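PDB 6NOB: beta-fructofuranosidase from Bifidobacterium adolescentis, which probably hydrolyses terminal beta-fructofuranoside bonds, such as that of sucrose, to release fructose, as a member of glycoside hydrolase family 32. Local coordinates for residues P458-E463 / M605-A610; R546-L551 / K564-E569; D167-T172 / R495-E500. All coordinates share one frame; numbering follows the deposited sequence.

How the interactions relate
Interactions 1 and 3 join the beta-propeller typical of family 32 to the C-terminal beta-sandwich, a domain interface pinned at two separate points with centres about 23 Å apart. Interaction 1 meets the end of edge strand 601-606, and interaction 3 the helix 491-497 that leads into the opposite edge strand, 498-501, of the same six-stranded sheet. Their segments alternate along the chain, 167-172, 458-463, 495-500 and 605-610. Interaction 2 is a local contact in the other, seven-stranded sheet, and both its segments fall between 495-500 and 605-610. Its centre is about 10 Å from that of interaction 1, which it touches through Phe607 on Thr548 and Met460 on Thr566, so the domain contact is continuous with the packing of the sandwich's second sheet.

Interaction 1 of 3, residues P458-E463 / M605-A610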
ATOM      1  N   PRO A 458      10.394  -9.573  -5.089  1.00 45.41           N
ATOM      2  CA  PRO A 458      10.962 -10.929  -4.978  1.00 48.55           C
ATOM      3  C   PRO A 458      10.412 -11.934  -5.981  1.00 47.93           C
ATOM      4  O   PRO A 458      10.866 -13.085  -5.978  1.00 54.10           O
ATOM      5  CB  PRO A 458      10.598 -11.345  -3.542  1.00 43.34           C
ATOM      6  CG  PRO A 458      10.448 -10.064  -2.808  1.00 40.29           C
ATOM      7  CD  PRO A 458       9.836  -9.126  -3.797  1.00 41.00           C
ATOM      8  N   GLU A 459       9.450 -11.550  -6.822  1.00 46.59           N
ATOM      9  CA  GLU A 459       8.883 -12.434  -7.841  1.00 48.10           C
ATOM     10  C   GLU A 459       8.318 -13.710  -7.218  1.00 48.93           C
ATOM     11  O   GLU A 459       8.563 -14.822  -7.687  1.00 52.27           O
ATOM     12  CB  GLU A 459       9.918 -12.764  -8.922  1.00 43.80           C
ATOM     13  CG  GLU A 459      10.639 -11.545  -9.459  1.00 45.26           C
ATOM     14  CD  GLU A 459      11.483 -11.850 -10.682  1.00 55.70           C
ATOM     15  OE1 GLU A 459      11.530 -13.026 -11.107  1.00 59.41           O
ATOM     16  OE2 GLU A 459      12.097 -10.904 -11.219  1.00 55.30           O
ATOM     17  N   MET A 460       7.553 -13.537  -6.142  1.00 48.46           N
ATOM     18  CA  MET A 460       6.949 -14.657  -5.437  1.00 47.73           C
ATOM     19  C   MET A 460       5.513 -14.932  -5.864  1.00 48.08           C
ATOM     20  O   MET A 460       4.938 -15.936  -5.432  1.00 49.79           O
ATOM     21  CB  MET A 460       6.997 -14.411  -3.924  1.00 49.28           C
ATOM     22  CG  MET A 460       8.370 -14.632  -3.315  1.00 47.62           C
ATOM     23  SD  MET A 460       8.806 -16.379  -3.256  1.00 48.17           S
ATOM     24  CE  MET A 460      10.535 -16.281  -2.809  1.00 48.65           C
ATOM     25  N   ARG A 461       4.929 -14.081  -6.701  1.00 47.67           N
ATOM     26  CA  ARG A 461       3.542 -14.222  -7.118  1.00 45.48           C
ATOM     27  C   ARG A 461       3.466 -14.772  -8.536  1.00 43.88           C
ATOM     28  O   ARG A 461       4.233 -14.367  -9.414  1.00 48.75           O
ATOM     29  CB  ARG A 461       2.813 -12.880  -7.034  1.00 41.55           C
ATOM     30  CG  ARG A 461       2.723 -12.327  -5.620  1.00 42.46           C
ATOM     31  CD  ARG A 461       2.097 -10.943  -5.599  1.00 37.69           C
ATOM     32  NE  ARG A 461       1.871 -10.470  -4.237  1.00 43.12           N
ATOM     33  CZ  ARG A 461       1.922  -9.193  -3.875  1.00 45.41           C
ATOM     34  NH1 ARG A 461       2.192  -8.254  -4.775  1.00 43.15           N
ATOM     35  NH2 ARG A 461       1.706  -8.852  -2.612  1.00 44.42           N
ATOM     36  N   VAL A 462       2.538 -15.702  -8.752  1.00 44.13           N
ATOM     37  CA  VAL A 462       2.302 -16.298 -10.061  1.00 44.46           C
ATOM     38  C   VAL A 462       0.816 -16.186 -10.372  1.00 47.35           C
ATOM     39  O   VAL A 462      -0.024 -16.565  -9.548  1.00 54.96           O
ATOM     40  CB  VAL A 462       2.758 -17.770 -10.114  1.00 51.32           C
ATOM     41  CG1 VAL A 462       2.351 -18.407 -11.435  1.00 44.86           C
ATOM     42  CG2 VAL A 462       4.260 -17.865  -9.920  1.00 54.74           C
ATOM     43  N   GLU A 463       0.497 -15.666 -11.555  1.00 46.17           N
ATOM     44  CA  GLU A 463      -0.894 -15.458 -11.937  1.00 46.41           C
ATOM     45  C   GLU A 463      -1.641 -16.784 -11.991  1.00 47.96           C
ATOM     46  O   GLU A 463      -1.235 -17.713 -12.694  1.00 51.78           O
ATOM     47  CB  GLU A 463      -0.970 -14.753 -13.291  1.00 47.76           C
ATOM     48  CG  GLU A 463      -2.389 -14.582 -13.813  1.00 51.04           C
ATOM     49  CD  GLU A 463      -2.471 -13.650 -15.004  1.00 55.35           C
ATOM     50  OE1 GLU A 463      -1.421 -13.351 -15.610  1.00 58.10           O
ATOM     51  OE2 GLU A 463      -3.594 -13.209 -15.330  1.00 60.34           O
ATOM     52  N   MET A 605       9.667  -8.427   3.328  1.00 38.46           N
ATOM     53  CA  MET A 605       9.605  -8.803   1.918  1.00 41.89           C
ATOM     54  C   MET A 605       8.677  -9.997   1.761  1.00 45.99           C
ATOM     55  O   MET A 605       8.417 -10.736   2.717  1.00 49.86           O
ATOM     56  CB  MET A 605      10.990  -9.145   1.357  1.00 43.59           C
ATOM     57  CG  MET A 605      11.549 -10.467   1.866  1.00 46.02           C
ATOM     58  SD  MET A 605      13.215 -10.797   1.263  1.00 48.76           S
ATOM     59  CE  MET A 605      14.114  -9.444   2.018  1.00 37.03           C
ATOM     60  N   LEU A 606       8.187 -10.181   0.536  1.00 44.79           N
ATOM     61  CA  LEU A 606       7.422 -11.375   0.206  1.00 43.97           C
ATOM     62  C   LEU A 606       8.343 -12.585   0.127  1.00 43.47           C
ATOM     63  O   LEU A 606       9.441 -12.513  -0.430  1.00 44.60           O
ATOM     64  CB  LEU A 606       6.696 -11.196  -1.127  1.00 43.33           C
ATOM     65  CG  LEU A 606       5.707 -10.037  -1.259  1.00 41.63           C
ATOM     66  CD1 LEU A 606       5.074 -10.046  -2.642  1.00 39.49           C
ATOM     67  CD2 LEU A 606       4.646 -10.110  -0.175  1.00 35.82           C
ATOM     68  N   PHE A 607       7.889 -13.702   0.692  1.00 44.66           N
ATOM     69  CA  PHE A 607       8.626 -14.960   0.581  1.00 41.77           C
ATOM     70  C   PHE A 607       7.638 -16.099   0.788  1.00 43.83           C
ATOM     71  O   PHE A 607       7.180 -16.318   1.914  1.00 48.79           O
ATOM     72  CB  PHE A 607       9.761 -15.030   1.593  1.00 40.10           C
ATOM     73  CG  PHE A 607      10.572 -16.289   1.492  1.00 47.08           C
ATOM     74  CD1 PHE A 607      10.237 -17.408   2.238  1.00 46.44           C
ATOM     75  CD2 PHE A 607      11.655 -16.362   0.632  1.00 44.33           C
ATOM     76  CE1 PHE A 607      10.975 -18.572   2.136  1.00 45.29           C
ATOM     77  CE2 PHE A 607      12.398 -17.523   0.526  1.00 44.97           C
ATOM     78  CZ  PHE A 607      12.058 -18.629   1.279  1.00 47.99           C
ATOM     79  N   GLN A 608       7.334 -16.830  -0.281  1.00 44.41           N
ATOM     80  CA  GLN A 608       6.351 -17.910  -0.228  1.00 49.04           C
ATOM     81  C   GLN A 608       6.944 -19.115   0.493  1.00 51.62           C
ATOM     82  O   GLN A 608       7.725 -19.878  -0.079  1.00 56.56           O
ATOM     83  CB  GLN A 608       5.898 -18.286  -1.634  1.00 48.46           C
ATOM     84  CG  GLN A 608       4.806 -19.341  -1.663  1.00 48.31           C
ATOM     85  CD  GLN A 608       3.544 -18.884  -0.954  1.00 52.28           C
ATOM     86  OE1 GLN A 608       2.875 -17.949  -1.395  1.00 50.17           O
ATOM     87  NE2 GLN A 608       3.212 -19.543   0.152  1.00 52.75           N
ATOM     88  N   GLY A 609       6.571 -19.293   1.757  1.00 48.62           N
ATOM     89  CA  GLY A 609       6.919 -20.509   2.456  1.00 44.74           C
ATOM     90  C   GLY A 609       6.067 -21.677   2.004  1.00 47.77           C
ATOM     91  O   GLY A 609       5.003 -21.517   1.405  1.00 53.29           O
ATOM     92  N   ALA A 610       6.555 -22.881   2.290  1.00 45.37           N
ATOM     93  CA  ALA A 610       5.831 -24.084   1.902  1.00 50.59           C
ATOM     94  C   ALA A 610       4.476 -24.141   2.598  1.00 52.29           C
ATOM     95  O   ALA A 610       4.298 -23.629   3.709  1.00 48.20           O
ATOM     96  CB  ALA A 610       6.649 -25.330   2.238  1.00 46.23           C
TER
HETATM   97  O   HOH W   1       3.390 -15.642  -2.964  1.00 39.25           O
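With CG anti to its carbonyl carbon (chi1 -76°) and a further bend at chi2 (-72°), Met460 curls its thioether against Phe607 and Gln608, while the same kind of first torsion in Leu606 carries its branched end to Arg461. Gln608 N points its hydrogen at Met460 SD from 3.3 Å, nearly straight at 174°, yet the bond is weak. Beyond the sulfur, Met460 CE reaches Phe607 CD2 at 3.6 Å, coming obliquely to the ring in a Met-aromatic contact.

Leu606 meets Arg461 at about a right angle: Leu606 CD1 sits over the centre of one guanidinium face, 3.5 Å from Arg461 CZ. The guanidinium is also held by a hydrogen bond from NH2 to Phe454 O and a weak one from NH1 to Asn469 OD1. Pro458 adds its ring, with CB 3.5 Å from Leu606 O. A water links the segments, giving hydrogen bonds to Met460 O (2.9 Å) and Gln608 OE1 (2.8 Å). The other end of that amide, Gln608 NE2, bonds to Gly609 O at 2.9 Å, which fixes its rotation.

The contact sets a propeller loop against the end of an edge strand of the sandwich. Its chemistry is mainly apolar, with a sulfur standing in as acceptor for a backbone N-H and a water satisfying a carbonyl, so cohesion probably rests more on close fit than on strong polar bonds.

Interaction 2 of 3, residues R546-L551 / K564-E569; sequences RPTELL and KGTAVE
Glu549 and Lys564 form an antiparallel hydrogen-bonded pair through their backbones. Glu549 N donates to Lys564 O at 3.0 Å and 159°; the return bond, Lys564 N to Glu549 O at 2.9 Å, is bent and weak. Lys564 O also receives a CA-H...O contact from Thr548 CA, 3.2 Å away. After this pair the chain leaves the strand at Gly565, whose positive phi (82°) suits glycine; a CB on Gly565 would point straight into Pro547 O, so any side chain would collide there.

Charged groups make looser contacts. The Arg546 guanidinium lays one face over Gly565 O, 3.4 Å from CZ, at an angle too poor for hydrogen bonding; that oxygen is instead bonded by Asn541. At the edge of the same group, NH1 forms a long salt bridge to Glu569 OE2 (3.9 Å). Glu549 and Lys564 run side by side in the same direction without their charges meeting.

Among the methyl groups, Thr548 CG2 meets Thr566 CG2 at 4.0 Å, and Leu551 CD1 lies near Lys564 NZ, the two side chains crossing at a slant.

Hydrogen bonds of Thr566 brace the turn: its OG1, between the backbone N and carbonyl carbon (chi1 81°), accepts from Val568 N at 3.1 Å, an ST turn, and is bonded to Ala563 O. This overlaps the type I turn from Thr566 to Glu569.

Strand 547-555 lies between 532-540 and 558-564 in the seven-stranded sandwich sheet; Leu551 packs on Ile533 and Val535 of the former, while Thr548 and Leu550 rest on Phe607.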
ATOM      1  N   ARG A 546      13.319 -24.023  -7.857  1.00 60.60           N
ATOM      2  CA  ARG A 546      14.484 -24.160  -7.000  1.00 66.12           C
ATOM      3  C   ARG A 546      14.077 -24.074  -5.529  1.00 67.02           C
ATOM      4  O   ARG A 546      13.125 -23.371  -5.179  1.00 62.62           O
ATOM      5  CB  ARG A 546      15.505 -23.068  -7.308  1.00 71.65           C
ATOM      6  CG  ARG A 546      16.510 -23.409  -8.392  1.00 78.55           C
ATOM      7  CD  ARG A 546      17.606 -22.356  -8.429  1.00 81.99           C
ATOM      8  NE  ARG A 546      17.105 -21.058  -8.877  1.00 80.29           N
ATOM      9  CZ  ARG A 546      17.507 -19.891  -8.384  1.00 75.77           C
ATOM     10  NH1 ARG A 546      18.415 -19.857  -7.417  1.00 81.23           N
ATOM     11  NH2 ARG A 546      17.002 -18.758  -8.856  1.00 64.83           N
ATOM     12  N   PRO A 547      14.775 -24.791  -4.650  1.00 63.85           N
ATOM     13  CA  PRO A 547      14.539 -24.619  -3.211  1.00 60.66           C
ATOM     14  C   PRO A 547      14.887 -23.202  -2.771  1.00 61.60           C
ATOM     15  O   PRO A 547      15.906 -22.640  -3.180  1.00 59.19           O
ATOM     16  CB  PRO A 547      15.474 -25.651  -2.572  1.00 59.92           C
ATOM     17  CG  PRO A 547      15.725 -26.663  -3.654  1.00 60.47           C
ATOM     18  CD  PRO A 547      15.711 -25.893  -4.936  1.00 60.04           C
ATOM     19  N   THR A 548      14.027 -22.618  -1.937  1.00 56.66           N
ATOM     20  CA  THR A 548      14.293 -21.305  -1.369  1.00 58.06           C
ATOM     21  C   THR A 548      14.464 -21.420   0.140  1.00 60.47           C
ATOM     22  O   THR A 548      13.923 -22.329   0.780  1.00 68.02           O
ATOM     23  CB  THR A 548      13.182 -20.296  -1.668  1.00 55.98           C
ATOM     24  OG1 THR A 548      11.930 -20.772  -1.157  1.00 56.97           O
ATOM     25  CG2 THR A 548      13.066 -20.088  -3.169  1.00 45.89           C
ATOM     26  N   GLU A 549      15.211 -20.472   0.702  1.00 56.24           N
ATOM     27  CA  GLU A 549      15.472 -20.427   2.133  1.00 57.16           C
ATOM     28  C   GLU A 549      15.525 -18.971   2.562  1.00 51.64           C
ATOM     29  O   GLU A 549      16.187 -18.157   1.910  1.00 55.60           O
ATOM     30  CB  GLU A 549      16.785 -21.142   2.479  1.00 62.62           C
ATOM     31  CG  GLU A 549      16.887 -21.567   3.929  1.00 68.32           C
ATOM     32  CD  GLU A 549      18.191 -22.273   4.246  1.00 76.14           C
ATOM     33  OE1 GLU A 549      19.172 -22.102   3.490  1.00 80.57           O
ATOM     34  OE2 GLU A 549      18.229 -23.003   5.258  1.00 79.07           O
ATOM     35  N   LEU A 550      14.821 -18.646   3.644  1.00 48.29           N
ATOM     36  CA  LEU A 550      14.736 -17.287   4.163  1.00 47.17           C
ATOM     37  C   LEU A 550      15.441 -17.232   5.512  1.00 46.59           C
ATOM     38  O   LEU A 550      15.049 -17.936   6.449  1.00 50.05           O
ATOM     39  CB  LEU A 550      13.279 -16.844   4.298  1.00 47.42           C
ATOM     40  CG  LEU A 550      13.037 -15.460   4.906  1.00 45.76           C
ATOM     41  CD1 LEU A 550      13.650 -14.388   4.025  1.00 39.53           C
ATOM     42  CD2 LEU A 550      11.548 -15.211   5.109  1.00 45.70           C
ATOM     43  N   LEU A 551      16.470 -16.394   5.610  1.00 46.78           N
ATOM     44  CA  LEU A 551      17.285 -16.307   6.811  1.00 44.10           C
ATOM     45  C   LEU A 551      17.405 -14.867   7.283  1.00 50.18           C
ATOM     46  O   LEU A 551      17.383 -13.927   6.485  1.00 53.46           O
ATOM     47  CB  LEU A 551      18.703 -16.848   6.585  1.00 45.97           C
ATOM     48  CG  LEU A 551      18.898 -18.075   5.702  1.00 54.22           C
ATOM     49  CD1 LEU A 551      20.378 -18.274   5.423  1.00 54.67           C
ATOM     50  CD2 LEU A 551      18.311 -19.299   6.373  1.00 56.23           C
ATOM     51  N   LYS A 564      17.747 -16.880  -0.134  1.00 55.59           N
ATOM     52  CA  LYS A 564      18.458 -17.785  -1.026  1.00 57.19           C
ATOM     53  C   LYS A 564      17.487 -18.503  -1.955  1.00 55.65           C
ATOM     54  O   LYS A 564      16.387 -18.892  -1.554  1.00 53.04           O
ATOM     55  CB  LYS A 564      19.267 -18.800  -0.216  1.00 62.30           C
ATOM     56  CG  LYS A 564      20.401 -18.176   0.582  1.00 67.71           C
ATOM     57  CD  LYS A 564      21.230 -19.217   1.322  1.00 74.44           C
ATOM     58  CE  LYS A 564      22.672 -18.748   1.489  1.00 78.28           C
ATOM     59  NZ  LYS A 564      23.172 -18.934   2.881  1.00 79.19           N
ATOM     60  N   GLY A 565      17.908 -18.681  -3.209  1.00 53.94           N
ATOM     61  CA  GLY A 565      17.093 -19.319  -4.219  1.00 52.19           C
ATOM     62  C   GLY A 565      16.066 -18.427  -4.876  1.00 52.50           C
ATOM     63  O   GLY A 565      15.466 -18.836  -5.879  1.00 53.44           O
ATOM     64  N   THR A 566      15.844 -17.224  -4.356  1.00 49.81           N
ATOM     65  CA  THR A 566      14.862 -16.301  -4.900  1.00 45.86           C
ATOM     66  C   THR A 566      15.489 -15.413  -5.971  1.00 51.64           C
ATOM     67  O   THR A 566      16.704 -15.408  -6.186  1.00 53.78           O
ATOM     68  CB  THR A 566      14.272 -15.434  -3.792  1.00 44.00           C
ATOM     69  OG1 THR A 566      15.174 -14.359  -3.505  1.00 45.41           O
ATOM     70  CG2 THR A 566      14.066 -16.256  -2.534  1.00 41.31           C
ATOM     71  N   ALA A 567      14.633 -14.641  -6.642  1.00 54.02           N
ATOM     72  CA  ALA A 567      15.093 -13.701  -7.657  1.00 52.00           C
ATOM     73  C   ALA A 567      15.876 -12.534  -7.068  1.00 48.18           C
ATOM     74  O   ALA A 567      16.529 -11.807  -7.824  1.00 50.02           O
ATOM     75  CB  ALA A 567      13.903 -13.172  -8.459  1.00 42.22           C
ATOM     76  N   VAL A 568      15.830 -12.338  -5.751  1.00 44.31           N
ATOM     77  CA  VAL A 568      16.558 -11.251  -5.105  1.00 45.60           C
ATOM     78  C   VAL A 568      17.619 -11.834  -4.182  1.00 47.68           C
ATOM     79  O   VAL A 568      18.007 -11.209  -3.188  1.00 47.69           O
ATOM     80  CB  VAL A 568      15.601 -10.318  -4.340  1.00 46.85           C
ATOM     81  CG1 VAL A 568      14.658  -9.619  -5.311  1.00 42.84           C
ATOM     82  CG2 VAL A 568      14.812 -11.097  -3.293  1.00 37.91           C
ATOM     83  N   GLU A 569      18.097 -13.037  -4.511  1.00 50.20           N
ATOM     84  CA  GLU A 569      19.150 -13.665  -3.720  1.00 54.21           C
ATOM     85  C   GLU A 569      20.438 -12.846  -3.738  1.00 56.04           C
ATOM     86  O   GLU A 569      21.231 -12.915  -2.791  1.00 57.69           O
ATOM     87  CB  GLU A 569      19.408 -15.080  -4.241  1.00 62.04           C
ATOM     88  CG  GLU A 569      20.432 -15.873  -3.449  1.00 69.89           C
ATOM     89  CD  GLU A 569      20.732 -17.227  -4.064  1.00 74.28           C
ATOM     90  OE1 GLU A 569      21.205 -18.119  -3.329  1.00 73.02           O
ATOM     91  OE2 GLU A 569      20.495 -17.398  -5.282  1.00 74.51           O
TER

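Interaction 3 of 3, residues D167-T172 / R495-E500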
ATOM      1  N   ASP A 167     -10.187  -2.305  14.569  1.00 47.80           N
ATOM      2  CA  ASP A 167      -8.980  -2.615  15.325  1.00 48.37           C
ATOM      3  C   ASP A 167      -7.707  -2.583  14.485  1.00 46.16           C
ATOM      4  O   ASP A 167      -6.651  -2.990  14.984  1.00 40.98           O
ATOM      5  CB  ASP A 167      -9.118  -3.988  16.006  1.00 46.29           C
ATOM      6  CG  ASP A 167      -9.304  -5.128  15.011  1.00 47.81           C
ATOM      7  OD1 ASP A 167      -9.245  -4.891  13.785  1.00 45.01           O
ATOM      8  OD2 ASP A 167      -9.515  -6.274  15.466  1.00 46.38           O
ATOM      9  N   LEU A 168      -7.779  -2.130  13.228  1.00 45.77           N
ATOM     10  CA  LEU A 168      -6.644  -2.068  12.306  1.00 40.61           C
ATOM     11  C   LEU A 168      -6.099  -3.447  11.944  1.00 45.97           C
ATOM     12  O   LEU A 168      -5.086  -3.548  11.243  1.00 39.91           O
ATOM     13  CB  LEU A 168      -5.513  -1.208  12.880  1.00 38.77           C
ATOM     14  CG  LEU A 168      -5.732   0.300  12.945  1.00 44.43           C
ATOM     15  CD1 LEU A 168      -4.768   0.928  13.940  1.00 39.76           C
ATOM     16  CD2 LEU A 168      -5.571   0.915  11.563  1.00 30.11           C
ATOM     17  N   VAL A 169      -6.762  -4.507  12.406  1.00 45.55           N
ATOM     18  CA  VAL A 169      -6.327  -5.883  12.163  1.00 43.48           C
ATOM     19  C   VAL A 169      -7.348  -6.646  11.326  1.00 40.90           C
ATOM     20  O   VAL A 169      -6.994  -7.257  10.311  1.00 43.11           O
ATOM     21  CB  VAL A 169      -6.044  -6.620  13.492  1.00 43.49           C
ATOM     22  CG1 VAL A 169      -5.777  -8.093  13.233  1.00 39.59           C
ATOM     23  CG2 VAL A 169      -4.872  -5.973  14.217  1.00 39.00           C
ATOM     24  N   HIS A 170      -8.616  -6.625  11.730  1.00 39.83           N
ATOM     25  CA  HIS A 170      -9.691  -7.313  11.023  1.00 39.96           C
ATOM     26  C   HIS A 170     -10.444  -6.318  10.150  1.00 41.03           C
ATOM     27  O   HIS A 170     -10.819  -5.240  10.620  1.00 46.04           O
ATOM     28  CB  HIS A 170     -10.660  -7.980  12.003  1.00 37.37           C
ATOM     29  CG  HIS A 170     -10.002  -8.922  12.962  1.00 40.90           C
ATOM     30  ND1 HIS A 170      -9.560  -8.528  14.207  1.00 41.67           N
ATOM     31  CD2 HIS A 170      -9.717 -10.242  12.863  1.00 42.05           C
ATOM     32  CE1 HIS A 170      -9.028  -9.564  14.831  1.00 43.10           C
ATOM     33  NE2 HIS A 170      -9.112 -10.616  14.037  1.00 43.28           N
ATOM     34  N   TRP A 171     -10.695  -6.690   8.897  1.00 41.58           N
ATOM     35  CA  TRP A 171     -11.217  -5.766   7.900  1.00 42.56           C
ATOM     36  C   TRP A 171     -12.554  -6.242   7.350  1.00 40.60           C
ATOM     37  O   TRP A 171     -12.758  -7.439   7.124  1.00 43.48           O
ATOM     38  CB  TRP A 171     -10.202  -5.579   6.769  1.00 39.62           C
ATOM     39  CG  TRP A 171      -8.976  -4.910   7.281  1.00 38.82           C
ATOM     40  CD1 TRP A 171      -7.828  -5.511   7.712  1.00 38.21           C
ATOM     41  CD2 TRP A 171      -8.790  -3.506   7.473  1.00 36.24           C
ATOM     42  NE1 TRP A 171      -6.931  -4.564   8.140  1.00 34.22           N
ATOM     43  CE2 TRP A 171      -7.498  -3.324   8.005  1.00 34.93           C
ATOM     44  CE3 TRP A 171      -9.585  -2.381   7.230  1.00 35.34           C
ATOM     45  CZ2 TRP A 171      -6.984  -2.064   8.304  1.00 36.88           C
ATOM     46  CZ3 TRP A 171      -9.075  -1.132   7.531  1.00 42.71           C
ATOM     47  CH2 TRP A 171      -7.786  -0.983   8.061  1.00 40.90           C
ATOM     48  N   THR A 172     -13.459  -5.288   7.147  1.00 38.36           N
ATOM     49  CA  THR A 172     -14.761  -5.516   6.538  1.00 37.87           C
ATOM     50  C   THR A 172     -14.784  -4.840   5.173  1.00 39.96           C
ATOM     51  O   THR A 172     -14.498  -3.643   5.067  1.00 39.59           O
ATOM     52  CB  THR A 172     -15.883  -4.967   7.425  1.00 40.20           C
ATOM     53  OG1 THR A 172     -15.965  -5.735   8.633  1.00 41.74           O
ATOM     54  CG2 THR A 172     -17.217  -5.026   6.702  1.00 36.67           C
ATOM     55  N   ARG A 495      -2.071  -7.613  20.110  1.00 40.68           N
ATOM     56  CA  ARG A 495      -3.226  -8.086  20.867  1.00 39.47           C
ATOM     57  C   ARG A 495      -4.042  -9.100  20.072  1.00 36.85           C
ATOM     58  O   ARG A 495      -4.488 -10.111  20.624  1.00 40.28           O
ATOM     59  CB  ARG A 495      -4.101  -6.901  21.278  1.00 44.00           C
ATOM     60  CG  ARG A 495      -5.288  -7.266  22.171  1.00 42.41           C
ATOM     61  CD  ARG A 495      -6.236  -6.082  22.339  1.00 47.48           C
ATOM     62  NE  ARG A 495      -6.989  -5.810  21.116  1.00 54.14           N
ATOM     63  CZ  ARG A 495      -7.385  -4.600  20.730  1.00 51.78           C
ATOM     64  NH1 ARG A 495      -7.097  -3.537  21.468  1.00 55.79           N
ATOM     65  NH2 ARG A 495      -8.068  -4.453  19.601  1.00 45.40           N
ATOM     66  N   GLU A 496      -4.242  -8.855  18.778  1.00 39.18           N
ATOM     67  CA  GLU A 496      -5.152  -9.682  17.993  1.00 42.31           C
ATOM     68  C   GLU A 496      -4.478 -10.882  17.336  1.00 42.52           C
ATOM     69  O   GLU A 496      -5.125 -11.924  17.172  1.00 42.46           O
ATOM     70  CB  GLU A 496      -5.836  -8.834  16.914  1.00 42.78           C
ATOM     71  CG  GLU A 496      -6.656  -7.665  17.453  1.00 42.80           C
ATOM     72  CD  GLU A 496      -7.818  -8.105  18.326  1.00 48.39           C
ATOM     73  OE1 GLU A 496      -8.409  -9.172  18.050  1.00 47.42           O
ATOM     74  OE2 GLU A 496      -8.141  -7.384  19.294  1.00 47.40           O
ATOM     75  N   LEU A 497      -3.200 -10.777  16.961  1.00 43.79           N
ATOM     76  CA  LEU A 497      -2.570 -11.784  16.111  1.00 45.08           C
ATOM     77  C   LEU A 497      -1.721 -12.801  16.862  1.00 47.44           C
ATOM     78  O   LEU A 497      -1.498 -13.896  16.335  1.00 52.35           O
ATOM     79  CB  LEU A 497      -1.694 -11.113  15.046  1.00 37.88           C
ATOM     80  CG  LEU A 497      -2.422 -10.277  13.992  1.00 38.11           C
ATOM     81  CD1 LEU A 497      -1.454  -9.803  12.914  1.00 33.49           C
ATOM     82  CD2 LEU A 497      -3.569 -11.066  13.383  1.00 34.61           C
ATOM     83  N   LEU A 498      -1.239 -12.476  18.061  1.00 46.72           N
ATOM     84  CA  LEU A 498      -0.370 -13.387  18.799  1.00 46.04           C
ATOM     85  C   LEU A 498      -1.203 -14.479  19.467  1.00 46.87           C
ATOM     86  O   LEU A 498      -2.063 -14.196  20.307  1.00 52.29           O
ATOM     87  CB  LEU A 498       0.458 -12.632  19.835  1.00 35.40           C
ATOM     88  CG  LEU A 498       1.846 -12.167  19.393  1.00 44.71           C
ATOM     89  CD1 LEU A 498       1.745 -11.299  18.150  1.00 38.36           C
ATOM     90  CD2 LEU A 498       2.505 -11.407  20.524  1.00 42.64           C
ATOM     91  N   GLY A 499      -0.928 -15.724  19.098  1.00 47.71           N
ATOM     92  CA  GLY A 499      -1.653 -16.883  19.584  1.00 48.73           C
ATOM     93  C   GLY A 499      -0.895 -17.655  20.648  1.00 47.40           C
ATOM     94  O   GLY A 499      -0.106 -17.103  21.415  1.00 47.86           O
ATOM     95  N   GLU A 500      -1.150 -18.961  20.690  1.00 56.04           N
ATOM     96  CA  GLU A 500      -0.573 -19.823  21.713  1.00 60.53           C
ATOM     97  C   GLU A 500       0.955 -19.827  21.638  1.00 57.68           C
ATOM     98  O   GLU A 500       1.555 -19.750  20.562  1.00 60.63           O
ATOM     99  CB  GLU A 500      -1.081 -21.258  21.550  1.00 71.54           C
ATOM    100  CG  GLU A 500      -0.755 -22.168  22.737  1.00 91.10           C
ATOM    101  CD  GLU A 500      -1.096 -23.592  22.451  1.00103.75           C
ATOM    102  OE1 GLU A 500      -1.183 -24.396  23.406  1.00106.09           O
ATOM    103  OE2 GLU A 500      -1.276 -23.904  21.262  1.00106.68           O
TER
HETATM  104  O   HOH W   2     -10.926  -6.182  17.977  1.00 50.90           O
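An Asx turn headed by Asp167 faces Glu496, near the end of helix 491-497, where a propeller loop meets the start of the sandwich. Asp167 holds its carboxylate back over its own loop (chi1 61°): OD1 accepts from His170 N at 2.8 Å and, from above the carboxylate plane, from Val169 N at 2.9 Å. Its OD2 uses the syn lone pair for His170 ND1, 2.6 Å away and in the ring plane, so the imidazole is fixed in rotation.

That ring turns its edge to the helix, and His170 CE1 lies 3.3 Å from Glu496 OE1, with ring and carboxylate planes 77° apart. Bent at chi2 (-63°), Glu496 brings its other oxygen to Arg495: NE, at 2.7 Å, and NH2 both grip OE2 side-on, from opposite faces of the carboxylate. Beside this polar cluster, Val169 CG1 packs on Leu497 CD2 at 3.7 Å and on Glu496 CB. With an alanine in place of Glu496, the Arg495 guanidinium would probably lose its mate and be set free to turn, and the His170 edge would lose its oxygen neighbour.

Two acidic groups approach here, Asp167 OD2 lying 4.0 Å from Glu496 OE1. Arg495 probably offsets the charge on the helix side, the His170 and backbone N-H groups are likely to do the same for the aspartate, and a water bonded to Asp167 OD2, and weakly to Glu496 OE2, mediates between them.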